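Local coordinates for protein FMN Adenylyltransferase (Candida glabrata, PDB 3FWK) that probably transfers an adenylyl group from ATP to FMN, making FAD in the last step of flavin cofactor synthesis, at residues E122-I125 / E126-L130; I112-D115 / D116-K119. All coordinates share one frame; numbering follows the deposited sequence.

How the interactions relate
Leaving strand 107-111, the chain first meets interaction 2 (112-115 with 116-119), where a tight turn closes a short loop and leads into helix 119-131. Interaction 1 (122-125 with 126-130) follows along that helix as successive turns, before the chain enters strand 134-138. The two contacts are therefore in series, neither enclosing nor crossing the other, and together they cover the connecting loop and most of the helix of one beta-alpha-beta unit. They also touch: E122, in the first turn of the helix, reaches back so that its OE2 lies 2.5 Å from OD1 of D113, two carboxylate oxygens in close approach, and the same OE2 packs against CB of T117, the last residue of the turn.

Interaction 1: residues E122-I125 / E126-L130; sequences ENFI and EETSL
Along helix 119-131, F124 and T128 stand one turn apart, the methyl group of T128 lying over one face of the phenyl ring. CG2 of T128 is 3.6 Å from the centroid of the F124 ring, a CH-pi contact displaced toward the rim so that CZ is the ring atom nearest to it. Threonine suits this place because its two branches do different work. With chi1 at 54°, OG1 sits between the backbone N and the carbonyl carbon and turns back to donate to O of F124 at 2.8 Å, while the methyl branch faces the ring. The N-H of T128 reaches the same oxygen from the opposite face of its carbonyl plane, and Y65 OH is a further partner of the hydroxyl.

S129 repeats the device one residue on: its OG donates to O of I125 at 2.9 Å, again across the carbonyl plane from the N-H. Serine's short side chain fits this buried side, its hydroxyl satisfied by the helix's own carbonyl. Helix 119-131 is the crossover of a beta-alpha-beta unit, strand 107-111 to strand 134-138, and on the side facing the sheet I125 packs on F111 and S129 on L134 and L136. N123, E126 and E127 are at least partly exposed, which suits polar side chains. A water donates to OD1 of N123 at 2.7 Å and also to OE1 of E126. The E127 carboxylate stands nearly perpendicular to the F124 ring.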
loop_
_atom_site.group_PDB
_atom_site.type_symbol
_atom_site.label_atom_id
_atom_site.label_comp_id
_atom_site.label_asym_id
_atom_site.label_seq_id
_atom_site.Cartn_x
_atom_site.Cartn_y
_atom_site.Cartn_z
ATOM N N GLU A 122 -6.526 -0.399 11.184
ATOM C CA GLU A 122 -6.070 0.612 12.152
ATOM C C GLU A 122 -4.802 0.156 12.848
ATOM O O GLU A 122 -3.827 0.921 12.988
ATOM C CB GLU A 122 -7.165 0.899 13.196
ATOM C CG GLU A 122 -8.473 1.455 12.644
ATOM C CD GLU A 122 -8.441 2.896 12.265
ATOM O OE1 GLU A 122 -7.404 3.579 12.379
ATOM O OE2 GLU A 122 -9.539 3.383 11.880
ATOM N N ASN A 123 -4.801 -1.104 13.328
ATOM C CA ASN A 123 -3.638 -1.645 14.020
ATOM C C ASN A 123 -2.416 -1.589 13.091
ATOM O O ASN A 123 -1.317 -1.220 13.512
ATOM C CB ASN A 123 -3.861 -3.088 14.422
ATOM C CG ASN A 123 -4.849 -3.281 15.547
ATOM O OD1 ASN A 123 -5.200 -2.333 16.265
ATOM N ND2 ASN A 123 -5.286 -4.527 15.730
ATOM N N PHE A 124 -2.611 -1.980 11.833
ATOM C CA PHE A 124 -1.505 -2.071 10.901
ATOM C C PHE A 124 -0.923 -0.695 10.578
ATOM O O PHE A 124 0.299 -0.539 10.436
ATOM C CB PHE A 124 -1.975 -2.760 9.642
ATOM C CG PHE A 124 -0.858 -2.947 8.649
ATOM C CD1 PHE A 124 0.172 -3.839 8.932
ATOM C CD2 PHE A 124 -0.797 -2.199 7.483
ATOM C CE1 PHE A 124 1.230 -4.030 8.044
ATOM C CE2 PHE A 124 0.298 -2.351 6.593
ATOM C CZ PHE A 124 1.296 -3.274 6.900
ATOM N N ILE A 125 -1.786 0.319 10.456
ATOM C CA ILE A 125 -1.294 1.691 10.219
ATOM C C ILE A 125 -0.429 2.146 11.395
ATOM O O ILE A 125 0.630 2.740 11.205
ATOM C CB ILE A 125 -2.466 2.637 9.961
ATOM C CG1 ILE A 125 -3.128 2.266 8.610
ATOM C CG2 ILE A 125 -1.999 4.086 10.011
ATOM C CD1 ILE A 125 -4.505 2.903 8.408
ATOM N N GLU A 126 -0.866 1.850 12.611
ATOM C CA GLU A 126 -0.062 2.227 13.797
ATOM C C GLU A 126 1.274 1.468 13.827
ATOM O O GLU A 126 2.333 2.063 14.079
ATOM C CB GLU A 126 -0.901 1.930 15.035
ATOM C CG GLU A 126 -2.083 2.888 15.099
ATOM C CD GLU A 126 -3.264 2.409 15.953
ATOM O OE1 GLU A 126 -3.113 1.435 16.719
ATOM O OE2 GLU A 126 -4.370 2.991 15.813
ATOM N N GLU A 127 1.220 0.172 13.529
ATOM C CA GLU A 127 2.430 -0.668 13.557
ATOM C C GLU A 127 3.410 -0.210 12.514
ATOM O O GLU A 127 4.626 -0.134 12.767
ATOM C CB GLU A 127 2.019 -2.119 13.304
ATOM C CG GLU A 127 1.248 -2.715 14.477
ATOM C CD GLU A 127 0.204 -3.767 14.119
ATOM O OE1 GLU A 127 0.193 -4.295 12.958
ATOM O OE2 GLU A 127 -0.631 -4.104 15.016
ATOM N N THR A 128 2.926 0.118 11.326
ATOM C CA THR A 128 3.839 0.570 10.301
ATOM C C THR A 128 4.354 1.980 10.520
ATOM O O THR A 128 5.491 2.277 10.141
ATOM C CB THR A 128 3.273 0.345 8.942
ATOM O OG1 THR A 128 2.021 0.933 8.862
ATOM C CG2 THR A 128 3.065 -1.138 8.635
ATOM N N SER A 129 3.556 2.833 11.149
ATOM C CA SER A 129 4.080 4.140 11.511
ATOM C C SER A 129 5.276 4.007 12.449
ATOM O O SER A 129 6.242 4.768 12.347
ATOM C CB SER A 129 2.950 4.971 12.152
ATOM O OG SER A 129 1.945 5.284 11.201
ATOM N N LEU A 130 5.194 3.071 13.389
ATOM C CA LEU A 130 6.344 2.836 14.247
ATOM C C LEU A 130 7.475 2.170 13.482
ATOM O O LEU A 130 8.629 2.559 13.651
ATOM C CB LEU A 130 5.916 1.953 15.389
ATOM C CG LEU A 130 5.075 2.618 16.464
ATOM C CD1 LEU A 130 4.659 1.577 17.488
ATOM C CD2 LEU A 130 5.895 3.767 17.142
HETATM O O HOH W 1 -5.784 0.294 16.649
#

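Interaction 2: residues I112-D115 / D116-K119; sequences IDHD and DTFK
D116 meets H114 across a type I beta turn, its OD1 resting 3.4 Å from CB of H114. With chi1 at 60°, CG of D116 lies between its backbone N and carbonyl carbon, which brings OD1 back toward H114. There it approaches a second acid: OD1 of D115 is 4.2 Å from OD1 of D116, the carboxylate planes being almost perpendicular. D115 is exposed and D116 partly so, and solvent would probably moderate their repulsion. Backbone bonding to V230 ties D116 to another loop.

T117 ends the turn that H114 begins. Its N-H makes a weak bond to O of H114 at 3.4 Å, and its hydroxyl strengthens the closure: OG1 donates to that same oxygen at 2.9 Å, from above the carbonyl plane. OG1 also accepts from a water, which lies 2.8 Å from ND1 of H114 in the plane of the imidazole, at its edge. A second water donates to O of D115 and O of T117, each at 2.9 Å, bridging the two carbonyls.

F118 then occupies the N-cap position, its ring set edge-to-face against F224, and K119 starts helix 119-131, its side chain touching E276 and D277 of helix 275-282. The turn thus lies in the loop that joins strand 107-111 to helix 119-131 in this Rossmann-like fold. Because the backbone bond is long, the turn probably owes much of its closure to the threonine hydroxyl and the bridging waters.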
loop_
_atom_site.group_PDB
_atom_site.type_symbol
_atom_site.label_atom_id
_atom_site.label_comp_id
_atom_site.label_asym_id
_atom_site.label_seq_id
_atom_site.Cartn_x
_atom_site.Cartn_y
_atom_site.Cartn_z
ATOM N N ILE A 112 -6.483 9.470 6.227
ATOM C CA ILE A 112 -7.860 9.887 6.352
ATOM C C ILE A 112 -8.634 8.725 6.969
ATOM O O ILE A 112 -8.883 7.700 6.332
ATOM C CB ILE A 112 -8.444 10.275 4.957
ATOM C CG1 ILE A 112 -7.579 11.369 4.281
ATOM C CG2 ILE A 112 -9.878 10.753 5.124
ATOM C CD1 ILE A 112 -7.270 12.587 5.109
ATOM N N ASP A 113 -8.933 8.856 8.254
ATOM C CA ASP A 113 -9.554 7.799 9.031
ATOM C C ASP A 113 -11.059 7.845 8.885
ATOM O O ASP A 113 -11.624 8.886 8.583
ATOM C CB ASP A 113 -9.111 7.976 10.500
ATOM C CG ASP A 113 -9.309 6.744 11.373
ATOM O OD1 ASP A 113 -9.670 5.670 10.845
ATOM O OD2 ASP A 113 -9.071 6.864 12.603
ATOM N N HIS A 114 -11.713 6.711 9.095
ATOM C CA HIS A 114 -13.181 6.631 8.998
ATOM C C HIS A 114 -13.693 5.763 10.108
ATOM O O HIS A 114 -12.980 4.855 10.592
ATOM C CB HIS A 114 -13.608 5.996 7.654
ATOM C CG HIS A 114 -13.100 6.730 6.456
ATOM N ND1 HIS A 114 -11.882 6.459 5.868
ATOM C CD2 HIS A 114 -13.628 7.759 5.764
ATOM C CE1 HIS A 114 -11.696 7.274 4.844
ATOM N NE2 HIS A 114 -12.738 8.080 4.762
ATOM N N ASP A 115 -14.958 5.970 10.465
ATOM C CA ASP A 115 -15.504 5.257 11.601
ATOM C C ASP A 115 -15.800 3.790 11.294
ATOM O O ASP A 115 -16.052 3.039 12.208
ATOM C CB ASP A 115 -16.710 5.977 12.169
ATOM C CG ASP A 115 -17.872 5.971 11.263
ATOM O OD1 ASP A 115 -18.103 5.236 10.327
ATOM O OD2 ASP A 115 -18.739 6.849 11.553
ATOM N N ASP A 116 -15.706 3.395 10.025
ATOM C CA ASP A 116 -16.042 2.044 9.594
ATOM C C ASP A 116 -14.827 1.309 9.021
ATOM O O ASP A 116 -14.960 0.372 8.239
ATOM C CB ASP A 116 -17.229 2.053 8.630
ATOM C CG ASP A 116 -16.974 2.852 7.368
ATOM O OD1 ASP A 116 -15.879 3.472 7.233
ATOM O OD2 ASP A 116 -17.883 2.851 6.472
ATOM N N THR A 117 -13.645 1.716 9.458
ATOM C CA THR A 117 -12.373 1.053 9.064
ATOM C C THR A 117 -12.208 -0.258 9.833
ATOM O O THR A 117 -12.537 -0.334 11.014
ATOM C CB THR A 117 -11.205 1.990 9.397
ATOM O OG1 THR A 117 -11.416 3.268 8.770
ATOM C CG2 THR A 117 -9.872 1.452 8.942
ATOM N N PHE A 118 -11.654 -1.280 9.204
ATOM C CA PHE A 118 -11.319 -2.510 9.901
ATOM C C PHE A 118 -10.337 -2.233 11.038
ATOM O O PHE A 118 -9.316 -1.540 10.863
ATOM C CB PHE A 118 -10.622 -3.516 8.956
ATOM C CG PHE A 118 -11.569 -4.302 8.097
ATOM C CD1 PHE A 118 -12.117 -5.492 8.559
ATOM C CD2 PHE A 118 -11.914 -3.828 6.824
ATOM C CE1 PHE A 118 -12.998 -6.218 7.790
ATOM C CE2 PHE A 118 -12.808 -4.581 6.029
ATOM C CZ PHE A 118 -13.361 -5.741 6.528
ATOM N N LYS A 119 -10.581 -2.855 12.194
ATOM C CA LYS A 119 -9.661 -2.729 13.331
ATOM C C LYS A 119 -8.244 -3.203 12.938
ATOM O O LYS A 119 -7.250 -2.612 13.341
ATOM C CB LYS A 119 -10.159 -3.560 14.500
ATOM C CG LYS A 119 -9.310 -3.430 15.736
ATOM C CD LYS A 119 -9.278 -1.985 16.272
ATOM C CE LYS A 119 -8.838 -1.902 17.723
ATOM N NZ LYS A 119 -9.355 -0.588 18.323
HETATM O O HOH W 2 -10.096 4.522 6.663
HETATM O O HOH W 3 -14.950 0.352 12.414
#